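Local coordinates for Cbs-cp12 (Microcystis aeruginosa PCC 7806, PDB 5NMU), which is a cyanobacterial fusion of a CBS-domain pair with a CP12 domain, assembles as a hexamer and probably takes part in the redox regulation of photosynthesis, at residues Gly90-Ala95 / Lys132-Phe137. Sequence-based numbering, arbitrary orientation.
Sequences GVEYVA and KPKRLF
Glu92 and Lys134 form the polar half of this contact, a salt bridge with Lys134 NZ 3.0 Å from Glu92 OE1. The ammonium meets the carboxylate from above its plane, 59° out of it. The Glu92 chain runs across the Lys134 chain, nearly perpendicular to it. Glu92 CG is staggered between the two backbone bonds of its CA, to N and to C (chi1 73°), and the bend at chi2 brings the carboxylate alongside the Lys134 methylenes. Lys134 CD therefore also packs 3.5 Å from Glu92 OE2. With an alanine here in place of Glu92, the Lys134 ammonium is likely to lose this partner and the Lys134 chain to be less firmly held.

The apolar half lies at Leu136 and Phe137. Leu136 CD2 rests 4.0 Å from Glu92 CB. Phe137 CE1 comes to the edge of the Tyr93 ring, near its plane, 3.7 Å from Tyr93 CE1. Tyr93 and Phe137 also touch a neighbouring subunit, through its Asp48 and Met78 respectively.

Arg135 starts out away from helix 91-101 and forms salt bridges with Glu141 and Glu176 of the two long helices. The contact thus packs the loop leading into helix 138-156, a helix of the CP12 part, against the first turn of helix 91-101 in the second CBS domain.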
# COMPACT_ATOMS: atom_id res chain seq x y z
N GLY A 90 6.99 26.48 -1.73
CA GLY A 90 5.68 26.97 -1.40
C GLY A 90 4.90 25.92 -0.59
O GLY A 90 4.99 24.70 -0.81
N VAL A 91 4.13 26.41 0.36
CA VAL A 91 3.41 25.56 1.28
C VAL A 91 2.39 24.61 0.61
O VAL A 91 2.09 23.57 1.16
CB VAL A 91 2.75 26.40 2.38
CG1 VAL A 91 3.80 27.12 3.25
CG2 VAL A 91 1.74 27.38 1.81
N GLU A 92 1.79 24.99 -0.51
CA GLU A 92 0.90 24.04 -1.23
C GLU A 92 1.75 22.84 -1.76
O GLU A 92 1.30 21.67 -1.80
CB GLU A 92 0.14 24.76 -2.39
CG GLU A 92 0.98 25.15 -3.63
CD GLU A 92 1.68 26.49 -3.53
OE1 GLU A 92 2.12 26.89 -2.42
OE2 GLU A 92 1.77 27.18 -4.59
N TYR A 93 3.00 23.12 -2.14
CA TYR A 93 3.86 22.02 -2.60
C TYR A 93 4.36 21.14 -1.48
O TYR A 93 4.56 19.99 -1.70
CB TYR A 93 5.01 22.49 -3.45
CG TYR A 93 4.55 23.02 -4.81
CD1 TYR A 93 3.87 22.20 -5.67
CD2 TYR A 93 4.83 24.30 -5.24
CE1 TYR A 93 3.44 22.63 -6.91
CE2 TYR A 93 4.40 24.75 -6.51
CZ TYR A 93 3.70 23.87 -7.33
OH TYR A 93 3.20 24.17 -8.57
N VAL A 94 4.62 21.70 -0.30
CA VAL A 94 5.07 20.87 0.79
C VAL A 94 3.93 19.88 1.13
O VAL A 94 4.19 18.70 1.46
CB VAL A 94 5.38 21.68 2.08
CG1 VAL A 94 5.75 20.74 3.24
CG2 VAL A 94 6.49 22.68 1.86
N ALA A 95 2.69 20.37 1.08
CA ALA A 95 1.48 19.55 1.35
C ALA A 95 1.43 18.41 0.36
O ALA A 95 1.23 17.28 0.73
CB ALA A 95 0.21 20.38 1.24
N LYS A 132 -5.99 31.47 1.10
CA LYS A 132 -5.42 31.45 -0.26
C LYS A 132 -5.20 30.04 -0.81
O LYS A 132 -4.05 29.55 -0.89
CB LYS A 132 -4.09 32.21 -0.26
CG LYS A 132 -4.20 33.69 0.08
CD LYS A 132 -2.79 34.28 0.18
CE LYS A 132 -2.78 35.80 0.22
NZ LYS A 132 -2.69 36.42 -1.14
N PRO A 133 -6.29 29.35 -1.18
CA PRO A 133 -6.10 28.00 -1.73
C PRO A 133 -5.44 28.11 -3.13
O PRO A 133 -5.91 28.87 -3.95
CB PRO A 133 -7.51 27.43 -1.82
CG PRO A 133 -8.40 28.62 -1.86
CD PRO A 133 -7.71 29.72 -1.10
N LYS A 134 -4.37 27.36 -3.36
CA LYS A 134 -3.64 27.44 -4.65
C LYS A 134 -3.93 26.18 -5.45
O LYS A 134 -3.57 25.10 -5.03
CB LYS A 134 -2.14 27.69 -4.40
CG LYS A 134 -1.91 28.97 -3.59
CD LYS A 134 -0.59 29.67 -3.86
CE LYS A 134 -0.05 30.31 -2.57
NZ LYS A 134 0.54 29.33 -1.57
N ARG A 135 -4.70 26.35 -6.52
CA ARG A 135 -4.98 25.27 -7.47
C ARG A 135 -3.66 24.80 -8.09
O ARG A 135 -2.92 25.60 -8.72
CB ARG A 135 -5.93 25.81 -8.53
CG ARG A 135 -6.22 24.86 -9.68
CD ARG A 135 -7.24 25.48 -10.63
NE ARG A 135 -7.73 24.47 -11.57
CZ ARG A 135 -8.83 24.56 -12.31
NH1 ARG A 135 -9.63 25.63 -12.28
NH2 ARG A 135 -9.14 23.53 -13.09
N LEU A 136 -3.31 23.54 -7.84
CA LEU A 136 -1.99 23.03 -8.20
C LEU A 136 -1.81 23.03 -9.74
O LEU A 136 -2.75 22.76 -10.52
CB LEU A 136 -1.71 21.62 -7.61
CG LEU A 136 -1.01 21.48 -6.24
CD1 LEU A 136 0.50 21.68 -6.33
CD2 LEU A 136 -1.58 22.40 -5.16
N PHE A 137 -0.61 23.43 -10.13
CA PHE A 137 -0.19 23.48 -11.52
C PHE A 137 -1.08 24.35 -12.40
O PHE A 137 -1.25 24.06 -13.57
CB PHE A 137 -0.13 22.06 -12.10
CG PHE A 137 0.50 21.04 -11.19
CD1 PHE A 137 1.66 21.34 -10.47
CD2 PHE A 137 -0.03 19.77 -11.09
CE1 PHE A 137 2.25 20.42 -9.66
CE2 PHE A 137 0.57 18.83 -10.28
CZ PHE A 137 1.71 19.14 -9.58